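Local atomic coordinates of thin, isoform D (Drosophila melanogaster, PDB entry 6D69), a protein that probably acts as a zinc-binding, RING-type ubiquitin ligase, of which this chain is the NHL-repeat beta-propeller region. Residues N57-A62 / Q70-N75; G90-L95 / I108-N113; T134-F139 / N160-V165. One frame throughout, in Å; residues are numbered along the deposited sequence.

Contact 1. Residues N57-A62 / Q70-N75; sequences NSIVVA and QVFDSN
Ile59 and Phe72 face each other as a hydrogen-bonded antiparallel pair in the hairpin of strands 59-63 and 68-72, the two middle strands of a blade of the NHL beta-propeller. Ile59 N gives to Phe72 O at 2.7 Å, and Phe72 N returns the bond to Ile59 O. At the next hydrogen-bonded pair, beyond Val60 and Val71, Val61 N reaches Gln70 O at 2.9 Å in the straightest of the four bonds, with 168° at the hydrogen. From CB outward, Phe72 first lies 4.1 Å from Ile59 CB; with CG anti to its own carbonyl carbon (chi1 -56°), the ring swings along the strand so that CD1 brings an edge to Ile59 O, in the ring plane, and CE1 ends 4.2 Å from Val61 CG2. Leu35 of strand 33-36 also packs on Phe72. The opposite face of the sheet carries Val60 and Val71, side by side and pointing the same way, and the side chain of Val60 also touches Val98 and Val100 of the next blade. Gln70 sends its amide out to Ser44 and Gly43. Past the strands, Asp73 makes an Asx turn, its OD1 taking Asn75 N at 2.9 Å from above the carboxylate plane.

Contact 2. Residues G90-L95 / I108-N113; sequences GEFDCL and IADRYN
Cys94 O is gripped side-on by Arg111, whose NE reaches it at 3.0 Å and NH2 at 3.2 Å. The oxygen sits near the guanidinium plane, and the NE bond runs almost straight out from the carbonyl, with a C=O...N angle of 167°. A bend at chi3 (44°) folds the arginine back to make this possible, and two bonds to one acceptor limit how far the group can turn. CE1 of Tyr112 lies over a face of the same guanidinium. Cys94 in turn sets its CB over a face of the Tyr112 ring, 3.9 Å from the centroid, a CH-pi contact, while SG stands obliquely farther out.

The second anchor is Asp110. Its OD1 takes Asp93 N at 2.8 Å on the syn lone pair, tying the loop after Phe92 to the end of strand 106-110. The other oxygen, OD2, receives Asn113 ND2 from above the carboxylate plane and is also held by Arg115, in a salt bridge, and by Gln117. These donors would probably stabilise the negative charge of the buried carboxylate. CG of Asp110 meets the Phe92 ring at its edge, the two planes 84° apart. Asp93 leans on Tyr112, its CG 3.5 Å from Tyr112 CB.

Deeper in, Ile108 CG2 is shared: Phe92 CE1 touches it at 3.7 Å and Leu95 CD2 at 3.8 Å, and Val69 of the neighbouring blade packs on both Leu95 and Ile108. The carboxylate thus pins the entry loop, which comes over from the previous blade, to the second strand of its own blade. Asp110, Asn113 and Arg115 fall in the Asp-x-x-Asn-x-Arg pattern of NHL repeats, consistent with a recurring tie in this beta-propeller.

Contact 3. Residues T134-F139 / N160-V165; sequences TADGKF and NHRVQV
Residues Ala135 to Lys138 form a type II beta turn, closed by Lys138 N to Ala135 O, and strand 162-166 directs Arg162 and Gln164 at the carbonyls and amides of this loop. Gln164 uses both ends of its amide. OE1 accepts Gly137 N at 2.8 Å, in the plane of its own carbonyl, while NE2 gives to Lys138 O at 2.8 Å from above the plane of that peptide. An extended chain beyond CG, with CG beside the backbone N (chi1 -63°), carries the amide out to the turn. NE2 also lies 3.3 Å from CD1 of Phe139, whose ring plane is turned 43° from the amide. Beside the Gln164 amide, Arg162 NH2 bonds to Ala135 O at 3.0 Å, on the opposite face of that carbonyl from Lys138 N, and makes weaker bonds to Lys138 O and Thr134 O. Gln164 CD lies over one face of the guanidinium, offset toward its rim. Asp157 backs the site from strand 153-157, in a salt bridge to Arg162 NE. Replacing Gln164 with a leucine would probably leave Gly137 N and Lys138 O without their amide partner. Across this contact the turn is gripped mainly through its peptide groups, by the side chains of Arg162 and Gln164, consistent with recognition of its backbone shape.

In the fold
From the N terminus the three contacts follow in series, none nested in or crossing another. Contact 1 closes a hairpin, seven residues between its segments, inside one blade. Contact 2 begins on strand 91-92, weakly bonded to strand 78-85 at the edge of that sheet, and fastens the loop entering the next blade to strand 106-110, with strand 97-100 intervening along the chain. Contact 3 ties the corresponding loop one blade on, but to the third strand, 162-166. Contacts 1 and 2 meet where Ala62 CB packs on Leu95 CD1, joining neighbouring blades. Contacts 2 and 3 come within about 7 Å at their nearest atoms, whereas contacts 1 and 3 lie on opposite sides of the chain's centre.

Contact 1. Residues N57-A62 / Q70-N75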
ATOM      1  N   ASN A  57       0.738  -7.649  13.721  1.00 37.10           N
ATOM      2  CA  ASN A  57       0.575  -6.222  13.531  1.00 29.44           C
ATOM      3  C   ASN A  57       1.918  -5.492  13.494  1.00 30.14           C
ATOM      4  O   ASN A  57       2.058  -4.376  14.006  1.00 26.59           O
ATOM      5  CB  ASN A  57      -0.317  -5.665  14.625  1.00 24.29           C
ATOM      6  CG  ASN A  57      -1.789  -5.927  14.365  1.00 28.94           C
ATOM      7  OD1 ASN A  57      -2.228  -6.036  13.223  1.00 33.72           O
ATOM      8  ND2 ASN A  57      -2.559  -5.995  15.420  1.00 26.79           N
ATOM      9  N   SER A  58       2.922  -6.090  12.866  1.00 28.33           N
ATOM     10  CA  SER A  58       4.160  -5.341  12.762  1.00 25.46           C
ATOM     11  C   SER A  58       4.050  -4.282  11.659  1.00 28.14           C
ATOM     12  O   SER A  58       3.234  -4.368  10.740  1.00 29.50           O
ATOM     13  CB  SER A  58       5.329  -6.271  12.511  1.00 26.93           C
ATOM     14  OG  SER A  58       5.116  -7.106  11.384  1.00 33.46           O
ATOM     15  N   ILE A  59       4.854  -3.243  11.794  1.00 25.87           N
ATOM     16  CA  ILE A  59       4.840  -2.098  10.888  1.00 31.26           C
ATOM     17  C   ILE A  59       6.000  -2.285   9.926  1.00 27.82           C
ATOM     18  O   ILE A  59       7.167  -2.248  10.339  1.00 26.80           O
ATOM     19  CB  ILE A  59       4.973  -0.779  11.661  1.00 27.63           C
ATOM     20  CG1 ILE A  59       3.858  -0.684  12.682  1.00 19.34           C
ATOM     21  CG2 ILE A  59       5.002   0.422  10.737  1.00 22.32           C
ATOM     22  CD1 ILE A  59       3.907   0.613  13.535  1.00 21.96           C
ATOM     23  N   VAL A  60       5.711  -2.526   8.655  1.00 22.61           N
ATOM     24  CA  VAL A  60       6.778  -2.741   7.681  1.00 33.05           C
ATOM     25  C   VAL A  60       6.758  -1.572   6.689  1.00 31.14           C
ATOM     26  O   VAL A  60       5.722  -1.246   6.087  1.00 26.58           O
ATOM     27  CB  VAL A  60       6.695  -4.142   7.025  1.00 32.92           C
ATOM     28  CG1 VAL A  60       5.427  -4.392   6.425  1.00 33.57           C
ATOM     29  CG2 VAL A  60       7.775  -4.323   5.963  1.00 31.24           C
ATOM     30  N   VAL A  61       7.899  -0.903   6.571  1.00 28.84           N
ATOM     31  CA  VAL A  61       8.020   0.332   5.808  1.00 28.65           C
ATOM     32  C   VAL A  61       8.957   0.114   4.627  1.00 29.98           C
ATOM     33  O   VAL A  61      10.077  -0.382   4.798  1.00 36.09           O
ATOM     34  CB  VAL A  61       8.535   1.475   6.689  1.00 27.44           C
ATOM     35  CG1 VAL A  61       8.573   2.734   5.886  1.00 21.92           C
ATOM     36  CG2 VAL A  61       7.650   1.636   7.919  1.00 24.13           C
ATOM     37  N   ALA A  62       8.498   0.492   3.435  1.00 30.76           N
ATOM     38  CA  ALA A  62       9.355   0.683   2.263  1.00 28.59           C
ATOM     39  C   ALA A  62      10.058   2.038   2.356  1.00 29.95           C
ATOM     40  O   ALA A  62       9.466   3.080   2.085  1.00 31.30           O
ATOM     41  CB  ALA A  62       8.511   0.583   1.002  1.00 29.51           C
ATOM     42  N   GLN A  70      12.323  -1.395   6.473  1.00 27.70           N
ATOM     43  CA  GLN A  70      12.509  -1.447   7.925  1.00 25.03           C
ATOM     44  C   GLN A  70      11.265  -2.020   8.594  1.00 29.76           C
ATOM     45  O   GLN A  70      10.134  -1.712   8.196  1.00 28.32           O
ATOM     46  CB  GLN A  70      12.788  -0.075   8.508  1.00 24.86           C
ATOM     47  CG  GLN A  70      13.997   0.630   7.967  1.00 27.99           C
ATOM     48  CD  GLN A  70      14.207   1.960   8.675  1.00 30.23           C
ATOM     49  OE1 GLN A  70      14.541   2.005   9.850  1.00 31.33           O
ATOM     50  NE2 GLN A  70      13.981   3.036   7.973  1.00 29.81           N
ATOM     51  N   VAL A  71      11.472  -2.846   9.628  1.00 30.25           N
ATOM     52  CA  VAL A  71      10.385  -3.549  10.298  1.00 24.65           C
ATOM     53  C   VAL A  71      10.365  -3.156  11.762  1.00 26.13           C
ATOM     54  O   VAL A  71      11.405  -3.103  12.424  1.00 32.50           O
ATOM     55  CB  VAL A  71      10.492  -5.075  10.133  1.00 26.71           C
ATOM     56  CG1 VAL A  71       9.293  -5.762  10.768  1.00 27.72           C
ATOM     57  CG2 VAL A  71      10.508  -5.440   8.667  1.00 27.69           C
ATOM     58  N   PHE A  72       9.166  -2.870  12.256  1.00 25.74           N
ATOM     59  CA  PHE A  72       8.924  -2.452  13.630  1.00 21.67           C
ATOM     60  C   PHE A  72       7.810  -3.306  14.207  1.00 24.97           C
ATOM     61  O   PHE A  72       6.928  -3.776  13.477  1.00 25.86           O
ATOM     62  CB  PHE A  72       8.472  -0.986  13.754  1.00 21.73           C
ATOM     63  CG  PHE A  72       9.397   0.024  13.132  1.00 27.81           C
ATOM     64  CD1 PHE A  72       9.349   0.287  11.763  1.00 29.33           C
ATOM     65  CD2 PHE A  72      10.247   0.776  13.909  1.00 22.53           C
ATOM     66  CE1 PHE A  72      10.163   1.264  11.202  1.00 22.93           C
ATOM     67  CE2 PHE A  72      11.049   1.712  13.348  1.00 24.60           C
ATOM     68  CZ  PHE A  72      11.010   1.953  11.988  1.00 22.12           C
ATOM     69  N   ASP A  73       7.842  -3.496  15.528  1.00 24.38           N
ATOM     70  CA  ASP A  73       6.738  -4.185  16.171  1.00 23.33           C
ATOM     71  C   ASP A  73       5.535  -3.243  16.292  1.00 24.36           C
ATOM     72  O   ASP A  73       5.612  -2.045  16.010  1.00 21.65           O
ATOM     73  CB  ASP A  73       7.184  -4.809  17.507  1.00 21.49           C
ATOM     74  CG  ASP A  73       7.265  -3.831  18.714  1.00 28.16           C
ATOM     75  OD1 ASP A  73       6.761  -2.688  18.689  1.00 31.33           O
ATOM     76  OD2 ASP A  73       7.834  -4.247  19.755  1.00 31.10           O
ATOM     77  N   SER A  74       4.401  -3.813  16.697  1.00 26.30           N
ATOM     78  CA  SER A  74       3.131  -3.090  16.685  1.00 26.47           C
ATOM     79  C   SER A  74       3.130  -1.840  17.568  1.00 27.55           C
ATOM     80  O   SER A  74       2.230  -0.995  17.432  1.00 28.16           O
ATOM     81  CB  SER A  74       2.011  -4.030  17.147  1.00 24.97           C
ATOM     82  OG  SER A  74       1.964  -4.095  18.580  1.00 32.29           O
ATOM     83  N   ASN A  75       4.069  -1.719  18.509  1.00 24.46           N
ATOM     84  CA  ASN A  75       4.173  -0.518  19.329  1.00 26.96           C
ATOM     85  C   ASN A  75       5.270   0.419  18.895  1.00 29.07           C
ATOM     86  O   ASN A  75       5.525   1.401  19.607  1.00 31.68           O
ATOM     87  CB  ASN A  75       4.429  -0.857  20.791  1.00 30.34           C
ATOM     88  CG  ASN A  75       3.357  -1.699  21.383  1.00 31.63           C
ATOM     89  OD1 ASN A  75       2.179  -1.360  21.335  1.00 32.60           O
ATOM     90  ND2 ASN A  75       3.755  -2.840  21.916  1.00 32.55           N
TER

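Contact 2. Residues G90-L95 / I108-N113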
ATOM      1  N   GLY A  90      18.509  -9.164  -3.612  1.00 50.10           N
ATOM      2  CA  GLY A  90      18.346  -8.514  -2.318  1.00 44.38           C
ATOM      3  C   GLY A  90      18.756  -7.056  -2.273  1.00 47.63           C
ATOM      4  O   GLY A  90      18.899  -6.485  -1.179  1.00 46.57           O
ATOM      5  N   GLU A  91      18.992  -6.449  -3.427  1.00 45.20           N
ATOM      6  CA  GLU A  91      19.268  -5.026  -3.541  1.00 46.42           C
ATOM      7  C   GLU A  91      18.099  -4.376  -4.263  1.00 45.17           C
ATOM      8  O   GLU A  91      17.409  -5.018  -5.057  1.00 45.19           O
ATOM      9  CB  GLU A  91      20.582  -4.778  -4.308  1.00 49.40           C
ATOM     10  CG  GLU A  91      21.791  -5.547  -3.723  1.00 52.66           C
ATOM     11  CD  GLU A  91      23.046  -5.540  -4.584  1.00 54.47           C
ATOM     12  OE1 GLU A  91      22.992  -5.155  -5.774  1.00 54.84           O
ATOM     13  OE2 GLU A  91      24.101  -5.942  -4.039  1.00 63.67           O
ATOM     14  N   PHE A  92      17.863  -3.107  -3.981  1.00 41.47           N
ATOM     15  CA  PHE A  92      16.688  -2.440  -4.510  1.00 44.54           C
ATOM     16  C   PHE A  92      17.107  -1.100  -5.061  1.00 43.02           C
ATOM     17  O   PHE A  92      18.004  -0.457  -4.518  1.00 47.11           O
ATOM     18  CB  PHE A  92      15.577  -2.213  -3.437  1.00 44.89           C
ATOM     19  CG  PHE A  92      15.264  -3.422  -2.618  1.00 38.99           C
ATOM     20  CD1 PHE A  92      14.663  -4.523  -3.193  1.00 42.96           C
ATOM     21  CD2 PHE A  92      15.552  -3.444  -1.263  1.00 42.65           C
ATOM     22  CE1 PHE A  92      14.371  -5.653  -2.439  1.00 45.00           C
ATOM     23  CE2 PHE A  92      15.251  -4.568  -0.493  1.00 45.89           C
ATOM     24  CZ  PHE A  92      14.668  -5.670  -1.083  1.00 47.72           C
ATOM     25  N   ASP A  93      16.463  -0.672  -6.138  1.00 41.36           N
ATOM     26  CA  ASP A  93      16.787   0.666  -6.587  1.00 44.99           C
ATOM     27  C   ASP A  93      15.888   1.596  -5.799  1.00 46.75           C
ATOM     28  O   ASP A  93      16.287   2.004  -4.715  1.00 50.52           O
ATOM     29  CB  ASP A  93      16.675   0.853  -8.089  1.00 45.99           C
ATOM     30  CG  ASP A  93      17.351   2.156  -8.540  1.00 47.96           C
ATOM     31  OD1 ASP A  93      17.065   3.198  -7.893  1.00 44.03           O
ATOM     32  OD2 ASP A  93      18.211   2.132  -9.473  1.00 45.12           O
ATOM     33  N   CYS A  94      14.687   1.939  -6.229  1.00 35.26           N
ATOM     34  CA  CYS A  94      13.930   2.931  -5.440  1.00 47.57           C
ATOM     35  C   CYS A  94      12.540   2.358  -5.133  1.00 47.04           C
ATOM     36  O   CYS A  94      11.508   2.806  -5.639  1.00 47.50           O
ATOM     37  CB  CYS A  94      13.893   4.313  -6.137  1.00 44.71           C
ATOM     38  SG  CYS A  94      13.665   5.766  -5.007  1.00 59.78           S
ATOM     39  N   LEU A  95      12.532   1.381  -4.229  1.00 41.59           N
ATOM     40  CA  LEU A  95      11.346   0.570  -3.997  1.00 42.27           C
ATOM     41  C   LEU A  95      10.191   1.411  -3.483  1.00 38.13           C
ATOM     42  O   LEU A  95      10.381   2.395  -2.764  1.00 36.05           O
ATOM     43  CB  LEU A  95      11.659  -0.568  -3.008  1.00 46.53           C
ATOM     44  CG  LEU A  95      12.196  -0.345  -1.581  1.00 40.14           C
ATOM     45  CD1 LEU A  95      11.112   0.047  -0.727  1.00 45.53           C
ATOM     46  CD2 LEU A  95      12.753  -1.627  -0.982  1.00 40.27           C
ATOM     47  N   ILE A 108       8.504  -7.321  -2.212  1.00 33.94           N
ATOM     48  CA  ILE A 108       8.933  -5.955  -2.535  1.00 36.86           C
ATOM     49  C   ILE A 108       8.753  -5.688  -4.026  1.00 38.71           C
ATOM     50  O   ILE A 108       9.215  -6.467  -4.876  1.00 36.08           O
ATOM     51  CB  ILE A 108      10.402  -5.697  -2.141  1.00 36.36           C
ATOM     52  CG1 ILE A 108      10.572  -5.505  -0.640  1.00 35.45           C
ATOM     53  CG2 ILE A 108      10.906  -4.430  -2.768  1.00 39.31           C
ATOM     54  CD1 ILE A 108      10.489  -6.791   0.203  1.00 39.41           C
ATOM     55  N   ALA A 109       8.122  -4.557  -4.336  1.00 36.03           N
ATOM     56  CA  ALA A 109       8.086  -4.014  -5.690  1.00 35.72           C
ATOM     57  C   ALA A 109       9.340  -3.159  -5.829  1.00 38.78           C
ATOM     58  O   ALA A 109       9.433  -2.057  -5.279  1.00 38.31           O
ATOM     59  CB  ALA A 109       6.813  -3.204  -5.937  1.00 30.78           C
ATOM     60  N   ASP A 110      10.320  -3.678  -6.549  1.00 36.33           N
ATOM     61  CA  ASP A 110      11.595  -2.999  -6.701  1.00 38.12           C
ATOM     62  C   ASP A 110      11.438  -2.116  -7.931  1.00 42.44           C
ATOM     63  O   ASP A 110      11.782  -2.496  -9.051  1.00 40.63           O
ATOM     64  CB  ASP A 110      12.723  -4.014  -6.817  1.00 39.58           C
ATOM     65  CG  ASP A 110      14.067  -3.372  -6.783  1.00 45.04           C
ATOM     66  OD1 ASP A 110      14.085  -2.128  -6.614  1.00 45.92           O
ATOM     67  OD2 ASP A 110      15.078  -4.103  -6.936  1.00 44.53           O
ATOM     68  N   ARG A 111      10.913  -0.911  -7.693  1.00 41.65           N
ATOM     69  CA  ARG A 111      10.369  -0.059  -8.740  1.00 40.24           C
ATOM     70  C   ARG A 111      11.341   0.160  -9.898  1.00 45.40           C
ATOM     71  O   ARG A 111      11.057  -0.219 -11.040  1.00 46.29           O
ATOM     72  CB  ARG A 111       9.950   1.281  -8.137  1.00 42.12           C
ATOM     73  CG  ARG A 111       9.254   2.179  -9.141  1.00 42.15           C
ATOM     74  CD  ARG A 111       8.544   3.341  -8.483  1.00 44.08           C
ATOM     75  NE  ARG A 111       9.354   3.982  -7.447  1.00 46.20           N
ATOM     76  CZ  ARG A 111       9.567   5.293  -7.356  1.00 51.29           C
ATOM     77  NH1 ARG A 111       8.995   6.142  -8.228  1.00 34.69           N
ATOM     78  NH2 ARG A 111      10.342   5.751  -6.361  1.00 49.91           N
ATOM     79  N   TYR A 112      12.463   0.834  -9.642  1.00 45.28           N
ATOM     80  CA  TYR A 112      13.356   1.256 -10.719  1.00 39.84           C
ATOM     81  C   TYR A 112      14.177   0.111 -11.321  1.00 43.39           C
ATOM     82  O   TYR A 112      14.900   0.339 -12.294  1.00 49.83           O
ATOM     83  CB  TYR A 112      14.306   2.357 -10.221  1.00 39.84           C
ATOM     84  CG  TYR A 112      13.713   3.735 -10.083  1.00 44.65           C
ATOM     85  CD1 TYR A 112      12.408   3.991 -10.409  1.00 47.54           C
ATOM     86  CD2 TYR A 112      14.484   4.792  -9.613  1.00 54.50           C
ATOM     87  CE1 TYR A 112      11.875   5.268 -10.288  1.00 49.07           C
ATOM     88  CE2 TYR A 112      13.956   6.068  -9.479  1.00 57.07           C
ATOM     89  CZ  TYR A 112      12.647   6.295  -9.836  1.00 52.13           C
ATOM     90  OH  TYR A 112      12.086   7.553  -9.731  1.00 59.28           O
ATOM     91  N   ASN A 113      14.092  -1.100 -10.788  1.00 40.26           N
ATOM     92  CA  ASN A 113      14.622  -2.280 -11.460  1.00 40.19           C
ATOM     93  C   ASN A 113      13.526  -3.059 -12.183  1.00 43.70           C
ATOM     94  O   ASN A 113      13.804  -4.131 -12.749  1.00 42.26           O
ATOM     95  CB  ASN A 113      15.343  -3.207 -10.460  1.00 41.57           C
ATOM     96  CG  ASN A 113      16.638  -2.592  -9.884  1.00 45.49           C
ATOM     97  OD1 ASN A 113      17.327  -1.789 -10.535  1.00 47.35           O
ATOM     98  ND2 ASN A 113      16.977  -2.995  -8.657  1.00 43.35           N
TER

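Contact 3. Residues T134-F139 / N160-V165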
ATOM      1  N   THR A 134       5.696  -3.967 -20.597  1.00 45.26           N
ATOM      2  CA  THR A 134       4.544  -4.254 -21.487  1.00 43.81           C
ATOM      3  C   THR A 134       4.111  -5.700 -21.728  1.00 39.64           C
ATOM      4  O   THR A 134       2.909  -5.988 -21.703  1.00 41.09           O
ATOM      5  CB  THR A 134       4.804  -3.584 -22.831  1.00 41.39           C
ATOM      6  OG1 THR A 134       4.723  -2.180 -22.591  1.00 40.19           O
ATOM      7  CG2 THR A 134       3.724  -3.943 -23.888  1.00 41.06           C
ATOM      8  N   ALA A 135       5.044  -6.597 -22.014  1.00 38.59           N
ATOM      9  CA  ALA A 135       4.720  -8.014 -22.140  1.00 39.77           C
ATOM     10  C   ALA A 135       4.204  -8.586 -20.817  1.00 41.86           C
ATOM     11  O   ALA A 135       4.410  -8.015 -19.746  1.00 42.96           O
ATOM     12  CB  ALA A 135       5.963  -8.792 -22.578  1.00 35.31           C
ATOM     13  N   ASP A 136       3.548  -9.748 -20.892  1.00 41.97           N
ATOM     14  CA  ASP A 136       3.149 -10.474 -19.680  1.00 34.82           C
ATOM     15  C   ASP A 136       4.369 -10.771 -18.821  1.00 38.35           C
ATOM     16  O   ASP A 136       5.402 -11.234 -19.320  1.00 44.13           O
ATOM     17  CB  ASP A 136       2.429 -11.781 -20.022  1.00 29.30           C
ATOM     18  CG  ASP A 136       1.001 -11.557 -20.514  1.00 36.60           C
ATOM     19  OD1 ASP A 136       0.593 -10.380 -20.616  1.00 40.62           O
ATOM     20  OD2 ASP A 136       0.287 -12.550 -20.798  1.00 36.52           O
ATOM     21  N   GLY A 137       4.244 -10.493 -17.522  1.00 37.87           N
ATOM     22  CA  GLY A 137       5.325 -10.684 -16.573  1.00 34.96           C
ATOM     23  C   GLY A 137       6.331  -9.569 -16.538  1.00 38.93           C
ATOM     24  O   GLY A 137       7.296  -9.641 -15.762  1.00 41.82           O
ATOM     25  N   LYS A 138       6.128  -8.540 -17.346  1.00 43.60           N
ATOM     26  CA  LYS A 138       7.042  -7.423 -17.495  1.00 42.81           C
ATOM     27  C   LYS A 138       6.337  -6.172 -17.010  1.00 37.62           C
ATOM     28  O   LYS A 138       5.115  -6.045 -17.153  1.00 41.22           O
ATOM     29  CB  LYS A 138       7.456  -7.267 -18.971  1.00 42.76           C
ATOM     30  CG  LYS A 138       8.107  -8.511 -19.564  1.00 39.89           C
ATOM     31  CD  LYS A 138       9.412  -8.808 -18.825  1.00 43.28           C
ATOM     32  CE  LYS A 138      10.203  -9.965 -19.447  1.00 48.80           C
ATOM     33  NZ  LYS A 138      11.357 -10.476 -18.571  1.00 49.14           N
ATOM     34  N   PHE A 139       7.109  -5.256 -16.432  1.00 36.86           N
ATOM     35  CA  PHE A 139       6.558  -4.118 -15.715  1.00 44.84           C
ATOM     36  C   PHE A 139       7.183  -2.845 -16.233  1.00 42.03           C
ATOM     37  O   PHE A 139       8.334  -2.845 -16.659  1.00 38.59           O
ATOM     38  CB  PHE A 139       6.815  -4.166 -14.156  1.00 39.70           C
ATOM     39  CG  PHE A 139       6.471  -5.492 -13.494  1.00 42.81           C
ATOM     40  CD1 PHE A 139       5.152  -5.790 -13.149  1.00 39.23           C
ATOM     41  CD2 PHE A 139       7.474  -6.424 -13.188  1.00 43.24           C
ATOM     42  CE1 PHE A 139       4.814  -6.984 -12.534  1.00 39.31           C
ATOM     43  CE2 PHE A 139       7.155  -7.635 -12.564  1.00 45.83           C
ATOM     44  CZ  PHE A 139       5.824  -7.916 -12.232  1.00 47.94           C
ATOM     45  N   ASN A 160       2.111   0.856 -16.915  1.00 35.12           N
ATOM     46  CA  ASN A 160       1.359   0.055 -17.866  1.00 32.52           C
ATOM     47  C   ASN A 160      -0.127   0.060 -17.582  1.00 34.80           C
ATOM     48  O   ASN A 160      -0.869  -0.659 -18.258  1.00 32.43           O
ATOM     49  CB  ASN A 160       1.847  -1.394 -17.865  1.00 36.55           C
ATOM     50  CG  ASN A 160       3.229  -1.538 -18.447  1.00 40.28           C
ATOM     51  OD1 ASN A 160       3.566  -0.852 -19.395  1.00 46.59           O
ATOM     52  ND2 ASN A 160       4.044  -2.428 -17.874  1.00 39.12           N
ATOM     53  N   HIS A 161      -0.560   0.777 -16.546  1.00 34.16           N
ATOM     54  CA  HIS A 161      -1.967   1.054 -16.284  1.00 37.98           C
ATOM     55  C   HIS A 161      -2.782  -0.233 -16.099  1.00 38.08           C
ATOM     56  O   HIS A 161      -3.953  -0.317 -16.489  1.00 37.81           O
ATOM     57  CB  HIS A 161      -2.527   1.966 -17.394  1.00 36.68           C
ATOM     58  CG  HIS A 161      -1.648   3.143 -17.648  1.00 37.51           C
ATOM     59  ND1 HIS A 161      -1.740   4.304 -16.912  1.00 40.01           N
ATOM     60  CD2 HIS A 161      -0.591   3.303 -18.478  1.00 36.68           C
ATOM     61  CE1 HIS A 161      -0.795   5.142 -17.297  1.00 38.52           C
ATOM     62  NE2 HIS A 161      -0.087   4.559 -18.247  1.00 39.20           N
ATOM     63  N   ARG A 162      -2.175  -1.217 -15.429  1.00 39.83           N
ATOM     64  CA  ARG A 162      -2.778  -2.538 -15.258  1.00 43.91           C
ATOM     65  C   ARG A 162      -2.361  -3.183 -13.935  1.00 39.43           C
ATOM     66  O   ARG A 162      -1.405  -2.770 -13.270  1.00 39.02           O
ATOM     67  CB  ARG A 162      -2.370  -3.485 -16.400  1.00 39.89           C
ATOM     68  CG  ARG A 162      -0.864  -3.840 -16.378  1.00 31.16           C
ATOM     69  CD  ARG A 162      -0.478  -4.615 -17.634  1.00 36.34           C
ATOM     70  NE  ARG A 162       0.961  -4.788 -17.750  1.00 32.33           N
ATOM     71  CZ  ARG A 162       1.535  -5.576 -18.651  1.00 38.11           C
ATOM     72  NH1 ARG A 162       0.786  -6.245 -19.534  1.00 35.86           N
ATOM     73  NH2 ARG A 162       2.861  -5.697 -18.663  1.00 35.88           N
ATOM     74  N   VAL A 163      -3.071  -4.250 -13.596  1.00 35.25           N
ATOM     75  CA  VAL A 163      -2.729  -5.112 -12.474  1.00 35.99           C
ATOM     76  C   VAL A 163      -2.341  -6.477 -13.021  1.00 35.28           C
ATOM     77  O   VAL A 163      -3.085  -7.065 -13.806  1.00 40.28           O
ATOM     78  CB  VAL A 163      -3.908  -5.218 -11.485  1.00 38.48           C
ATOM     79  CG1 VAL A 163      -3.520  -6.029 -10.304  1.00 34.18           C
ATOM     80  CG2 VAL A 163      -4.394  -3.815 -11.031  1.00 35.92           C
ATOM     81  N   GLN A 164      -1.173  -6.967 -12.624  1.00 35.72           N
ATOM     82  CA  GLN A 164      -0.730  -8.322 -12.948  1.00 38.23           C
ATOM     83  C   GLN A 164      -0.692  -9.177 -11.690  1.00 41.85           C
ATOM     84  O   GLN A 164      -0.119  -8.766 -10.672  1.00 40.74           O
ATOM     85  CB  GLN A 164       0.660  -8.321 -13.587  1.00 36.99           C
ATOM     86  CG  GLN A 164       0.777  -7.586 -14.962  1.00 37.09           C
ATOM     87  CD  GLN A 164       2.182  -7.727 -15.561  1.00 38.57           C
ATOM     88  OE1 GLN A 164       2.557  -8.804 -16.035  1.00 38.83           O
ATOM     89  NE2 GLN A 164       2.964  -6.639 -15.533  1.00 33.35           N
ATOM     90  N   VAL A 165      -1.275 -10.371 -11.760  1.00 40.81           N
ATOM     91  CA  VAL A 165      -1.288 -11.290 -10.633  1.00 43.07           C
ATOM     92  C   VAL A 165      -0.413 -12.484 -10.944  1.00 42.03           C
ATOM     93  O   VAL A 165      -0.477 -13.044 -12.042  1.00 44.90           O
ATOM     94  CB  VAL A 165      -2.716 -11.725 -10.266  1.00 46.23           C
ATOM     95  CG1 VAL A 165      -3.585 -10.485 -10.110  1.00 58.49           C
ATOM     96  CG2 VAL A 165      -3.293 -12.599 -11.294  1.00 56.00           C
TER